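Local coordinates for carbonic anhydrase (Synechocystis sp., PDB 5SWC), which catalyses the reversible, zinc-dependent hydration of carbon dioxide and supplies CO2 to RuBisCO inside the carboxysome, at residues A[80-92]-A[173-185]. Sequence-based numbering, arbitrary orientation.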
loop_
_atom_site.group_PDB
_atom_site.type_symbol
_atom_site.label_atom_id
_atom_site.label_comp_id
_atom_site.label_asym_id
_atom_site.label_seq_id
_atom_site.Cartn_x
_atom_site.Cartn_y
_atom_site.Cartn_z
ATOM N N ARG A 80 -4.719 -6.637 21.691
ATOM C CA ARG A 80 -3.352 -6.856 22.139
ATOM C C ARG A 80 -2.412 -7.084 21.004
ATOM O O ARG A 80 -2.674 -7.911 20.127
ATOM C CB ARG A 80 -3.260 -8.088 23.071
ATOM C CG ARG A 80 -4.129 -7.933 24.300
ATOM C CD ARG A 80 -4.024 -9.038 25.326
ATOM N NE ARG A 80 -2.715 -9.030 25.958
ATOM C CZ ARG A 80 -2.348 -9.853 26.941
ATOM N NH1 ARG A 80 -3.192 -10.725 27.472
ATOM N NH2 ARG A 80 -1.094 -9.800 27.369
ATOM N N ASN A 81 -1.324 -6.326 21.003
ATOM C CA ASN A 81 -0.240 -6.442 20.037
ATOM C C ASN A 81 1.075 -6.134 20.719
ATOM O O ASN A 81 1.074 -5.761 21.917
ATOM C CB ASN A 81 -0.497 -5.564 18.801
ATOM C CG ASN A 81 -0.586 -4.116 19.136
ATOM O OD1 ASN A 81 0.145 -3.613 19.956
ATOM N ND2 ASN A 81 -1.486 -3.428 18.489
ATOM N N ALA A 82 2.194 -6.281 20.013
ATOM C CA ALA A 82 3.503 -6.064 20.648
ATOM C C ALA A 82 3.739 -4.571 20.737
ATOM O O ALA A 82 3.929 -3.860 19.757
ATOM C CB ALA A 82 4.600 -6.754 19.859
ATOM N N GLY A 83 3.739 -4.053 21.955
ATOM C CA GLY A 83 3.945 -2.638 22.184
ATOM C C GLY A 83 2.710 -1.781 22.367
ATOM O O GLY A 83 2.827 -0.561 22.549
ATOM N N ASN A 84 1.525 -2.388 22.307
ATOM C CA ASN A 84 0.282 -1.636 22.529
ATOM C C ASN A 84 0.194 -0.396 21.635
ATOM O O ASN A 84 -0.113 0.700 22.089
ATOM C CB ASN A 84 -0.004 -1.351 24.029
ATOM C CG ASN A 84 1.132 -0.704 24.781
ATOM O OD1 ASN A 84 1.930 -1.432 25.420
ATOM N ND2 ASN A 84 1.184 0.626 24.804
ATOM N N ILE A 85 0.423 -0.647 20.347
ATOM C CA ILE A 85 0.491 0.415 19.348
ATOM C C ILE A 85 -0.788 0.459 18.511
ATOM O O ILE A 85 -1.321 -0.579 18.100
ATOM C CB ILE A 85 1.735 0.169 18.430
ATOM C CG1 ILE A 85 2.983 0.505 19.216
ATOM C CG2 ILE A 85 1.640 0.983 17.151
ATOM C CD1 ILE A 85 4.225 -0.082 18.639
ATOM N N ILE A 86 -1.269 1.673 18.269
ATOM C CA ILE A 86 -2.390 1.939 17.342
ATOM C C ILE A 86 -1.844 2.826 16.231
ATOM O O ILE A 86 -1.555 3.990 16.473
ATOM C CB ILE A 86 -3.554 2.619 18.041
ATOM C CG1 ILE A 86 -4.082 1.749 19.210
ATOM C CG2 ILE A 86 -4.678 2.898 17.006
ATOM C CD1 ILE A 86 -4.700 0.466 18.802
ATOM N N PRO A 87 -1.708 2.292 15.003
ATOM C CA PRO A 87 -1.198 3.158 13.948
ATOM C C PRO A 87 -2.130 4.358 13.705
ATOM O O PRO A 87 -3.339 4.269 13.940
ATOM C CB PRO A 87 -1.136 2.222 12.719
ATOM C CG PRO A 87 -0.996 0.829 13.321
ATOM C CD PRO A 87 -1.876 0.913 14.562
ATOM N N PRO A 88 -1.593 5.443 13.185
ATOM C CA PRO A 88 -2.481 6.531 12.726
ATOM C C PRO A 88 -3.495 6.020 11.709
ATOM O O PRO A 88 -3.258 5.033 10.989
ATOM C CB PRO A 88 -1.517 7.520 12.076
ATOM C CG PRO A 88 -0.179 7.215 12.729
ATOM C CD PRO A 88 -0.185 5.749 12.892
ATOM N N TYR A 89 -4.623 6.717 11.630
ATOM C CA TYR A 89 -5.684 6.366 10.717
ATOM C C TYR A 89 -5.199 6.323 9.285
ATOM O O TYR A 89 -4.649 7.308 8.775
ATOM C CB TYR A 89 -6.816 7.383 10.861
ATOM C CG TYR A 89 -7.925 7.250 9.862
ATOM C CD1 TYR A 89 -8.631 6.048 9.751
ATOM C CD2 TYR A 89 -8.251 8.305 9.050
ATOM C CE1 TYR A 89 -9.659 5.942 8.809
ATOM C CE2 TYR A 89 -9.267 8.202 8.095
ATOM C CZ TYR A 89 -9.964 7.001 8.018
ATOM O OH TYR A 89 -10.977 6.950 7.046
ATOM N N GLY A 90 -5.421 5.208 8.610
ATOM C CA GLY A 90 -5.018 5.020 7.215
ATOM C C GLY A 90 -3.630 4.499 7.051
ATOM O O GLY A 90 -3.246 4.172 5.894
ATOM N N ALA A 91 -2.830 4.413 8.123
ATOM C CA ALA A 91 -1.451 3.982 7.984
ATOM C C ALA A 91 -1.315 2.465 7.892
ATOM O O ALA A 91 -0.275 1.990 7.428
ATOM C CB ALA A 91 -0.609 4.484 9.116
ATOM N N ALA A 92 -2.292 1.709 8.379
ATOM C CA ALA A 92 -2.160 0.262 8.493
ATOM C C ALA A 92 -3.469 -0.426 8.159
ATOM O O ALA A 92 -4.557 0.157 8.265
ATOM C CB ALA A 92 -1.608 -0.150 9.872
ATOM N N ASN A 173 5.493 6.231 24.517
ATOM C CA ASN A 173 4.796 5.412 23.539
ATOM C C ASN A 173 3.290 5.484 23.746
ATOM O O ASN A 173 2.548 5.544 22.754
ATOM C CB ASN A 173 5.321 3.957 23.619
ATOM C CG ASN A 173 4.670 3.051 22.635
ATOM O OD1 ASN A 173 4.824 3.209 21.416
ATOM N ND2 ASN A 173 3.990 2.016 23.152
ATOM N N ILE A 174 2.834 5.463 24.976
ATOM C CA ILE A 174 1.407 5.596 25.293
ATOM C C ILE A 174 0.900 6.934 24.743
ATOM O O ILE A 174 -0.160 6.969 24.081
ATOM C CB ILE A 174 1.169 5.452 26.797
ATOM C CG1 ILE A 174 1.473 4.014 27.233
ATOM C CG2 ILE A 174 -0.239 5.873 27.179
ATOM C CD1 ILE A 174 1.762 3.914 28.684
ATOM N N LEU A 175 1.629 8.013 24.964
ATOM C CA LEU A 175 1.208 9.349 24.530
ATOM C C LEU A 175 1.111 9.406 22.999
ATOM O O LEU A 175 0.185 9.985 22.448
ATOM C CB LEU A 175 2.137 10.406 25.098
ATOM C CG LEU A 175 2.212 10.395 26.634
ATOM C CD1 LEU A 175 2.965 11.580 27.117
ATOM C CD2 LEU A 175 0.835 10.349 27.218
ATOM N N THR A 176 2.040 8.788 22.300
ATOM C CA THR A 176 1.976 8.720 20.847
ATOM C C THR A 176 0.705 8.006 20.386
ATOM O O THR A 176 0.048 8.460 19.459
ATOM C CB THR A 176 3.209 8.016 20.289
ATOM O OG1 THR A 176 4.355 8.817 20.625
ATOM C CG2 THR A 176 3.155 7.806 18.813
ATOM N N GLN A 177 0.378 6.884 21.011
ATOM C CA GLN A 177 -0.803 6.167 20.567
ATOM C C GLN A 177 -2.078 6.968 20.806
ATOM O O GLN A 177 -3.006 6.852 20.011
ATOM C CB GLN A 177 -0.911 4.817 21.273
ATOM C CG GLN A 177 0.296 3.939 21.228
ATOM C CD GLN A 177 1.012 4.007 19.942
ATOM O OE1 GLN A 177 0.438 3.840 18.856
ATOM N NE2 GLN A 177 2.299 4.269 20.020
ATOM N N LEU A 178 -2.102 7.785 21.838
ATOM C CA LEU A 178 -3.249 8.660 22.066
ATOM C C LEU A 178 -3.381 9.699 20.974
ATOM O O LEU A 178 -4.487 10.020 20.559
ATOM C CB LEU A 178 -3.127 9.310 23.451
ATOM C CG LEU A 178 -3.350 8.307 24.575
ATOM C CD1 LEU A 178 -2.762 8.819 25.838
ATOM C CD2 LEU A 178 -4.803 7.981 24.770
ATOM N N LYS A 179 -2.275 10.245 20.482
ATOM C CA LYS A 179 -2.336 11.119 19.321
ATOM C C LYS A 179 -2.798 10.371 18.077
ATOM O O LYS A 179 -3.615 10.882 17.309
ATOM C CB LYS A 179 -0.978 11.777 19.061
ATOM C CG LYS A 179 -0.431 12.690 20.173
ATOM C CD LYS A 179 -1.350 13.841 20.446
ATOM C CE LYS A 179 -0.763 14.689 21.573
ATOM N NZ LYS A 179 -1.592 15.919 21.698
ATOM N N ASN A 180 -2.299 9.160 17.872
ATOM C CA ASN A 180 -2.730 8.356 16.745
ATOM C C ASN A 180 -4.224 8.070 16.772
ATOM O O ASN A 180 -4.920 8.155 15.738
ATOM C CB ASN A 180 -1.941 7.056 16.695
ATOM C CG ASN A 180 -0.452 7.262 16.401
ATOM O OD1 ASN A 180 -0.031 8.353 16.031
ATOM N ND2 ASN A 180 0.342 6.197 16.539
ATOM N N LEU A 181 -4.745 7.694 17.949
ATOM C CA LEU A 181 -6.152 7.397 18.078
ATOM C C LEU A 181 -7.028 8.581 17.640
ATOM O O LEU A 181 -8.112 8.380 17.075
ATOM C CB LEU A 181 -6.452 7.035 19.508
ATOM C CG LEU A 181 -6.143 5.606 19.854
ATOM C CD1 LEU A 181 -6.107 5.463 21.361
ATOM C CD2 LEU A 181 -7.164 4.680 19.330
ATOM N N GLN A 182 -6.590 9.789 17.936
ATOM C CA GLN A 182 -7.382 10.974 17.663
ATOM C C GLN A 182 -7.500 11.295 16.182
ATOM O O GLN A 182 -8.210 12.216 15.802
ATOM C CB GLN A 182 -6.835 12.134 18.445
ATOM C CG GLN A 182 -7.160 11.925 19.934
ATOM C CD GLN A 182 -6.581 12.978 20.801
ATOM O OE1 GLN A 182 -7.078 14.072 20.871
ATOM N NE2 GLN A 182 -5.501 12.644 21.481
ATOM N N THR A 183 -6.794 10.561 15.325
ATOM C CA THR A 183 -6.960 10.723 13.874
ATOM C C THR A 183 -8.066 9.846 13.292
ATOM O O THR A 183 -8.393 9.993 12.106
ATOM C CB THR A 183 -5.648 10.489 13.082
ATOM O OG1 THR A 183 -5.185 9.138 13.210
ATOM C CG2 THR A 183 -4.611 11.510 13.487
ATOM N N TYR A 184 -8.641 8.905 14.059
ATOM C CA TYR A 184 -9.674 8.039 13.508
ATOM C C TYR A 184 -11.052 8.748 13.475
ATOM O O TYR A 184 -11.415 9.398 14.452
ATOM C CB TYR A 184 -9.800 6.769 14.329
ATOM C CG TYR A 184 -8.678 5.767 14.067
ATOM C CD1 TYR A 184 -7.447 5.963 14.626
ATOM C CD2 TYR A 184 -8.833 4.696 13.183
ATOM C CE1 TYR A 184 -6.405 5.081 14.359
ATOM C CE2 TYR A 184 -7.812 3.830 12.930
ATOM C CZ TYR A 184 -6.608 4.037 13.507
ATOM O OH TYR A 184 -5.623 3.104 13.223
ATOM N N PRO A 185 -11.792 8.591 12.389
ATOM C CA PRO A 185 -13.083 9.261 12.281
ATOM C C PRO A 185 -14.059 9.031 13.437
ATOM O O PRO A 185 -14.674 10.003 13.911
ATOM C CB PRO A 185 -13.645 8.758 10.969
ATOM C CG PRO A 185 -12.375 8.456 10.150
ATOM C CD PRO A 185 -11.423 7.923 11.132
HETATM O O HOH W 1 3.941 1.759 26.047
HETATM O O HOH W 2 -4.273 2.408 10.449
#
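Gln177 and Asn180, one turn apart on helix 162-181, grip the backbone of Ile86 in the extended loop that leaves strand 76-81, an edge strand of this chain's sheet in the beta-carbonic anhydrase fold. Gln177 can be followed outward: CB leads to CG, which lies 3.4 Å from Asn84 O; the chain then bends (chi2 -37°), bringing CD beside Ile85 CA. At the tip, Gln177 OE1 accepts from Ile86 N at 2.8 Å, the donor standing above the carbonyl plane, while NE2 turns back to Asn173 O. Asn180 ND2 donates to Ile86 O, so both polar backbone atoms of Ile86 are held by side-chain amides. Toward the zinc site of Cys58, His117 and Cys120, Asn173 ND2 meets Gly83 O at 2.9 Å, nearly along the C=O axis; its OD1 is hydrogen-bonded to Thr146 OG1.

Beyond the helix, Tyr89 lays its CB over one face of the Tyr184 ring, 3.9 Å from the centroid, a CH-pi contact; the two rings cross obliquely, planes at 59°. Tyr184 OH donates to Pro87 O at 2.7 Å and accepts from a water that also bridges Pro88 O and Ala92 N. A phenylalanine in place of Tyr184 would probably leave Pro87 O without this donor and the water with one partner fewer. Pro185 covers one face of Tyr89, CD standing 3.4 Å above the ring centre. Thr183 OG1 accepts an almost straight bond from Tyr89 N (172°) while donating to Asn180 O, in that carbonyl's plane.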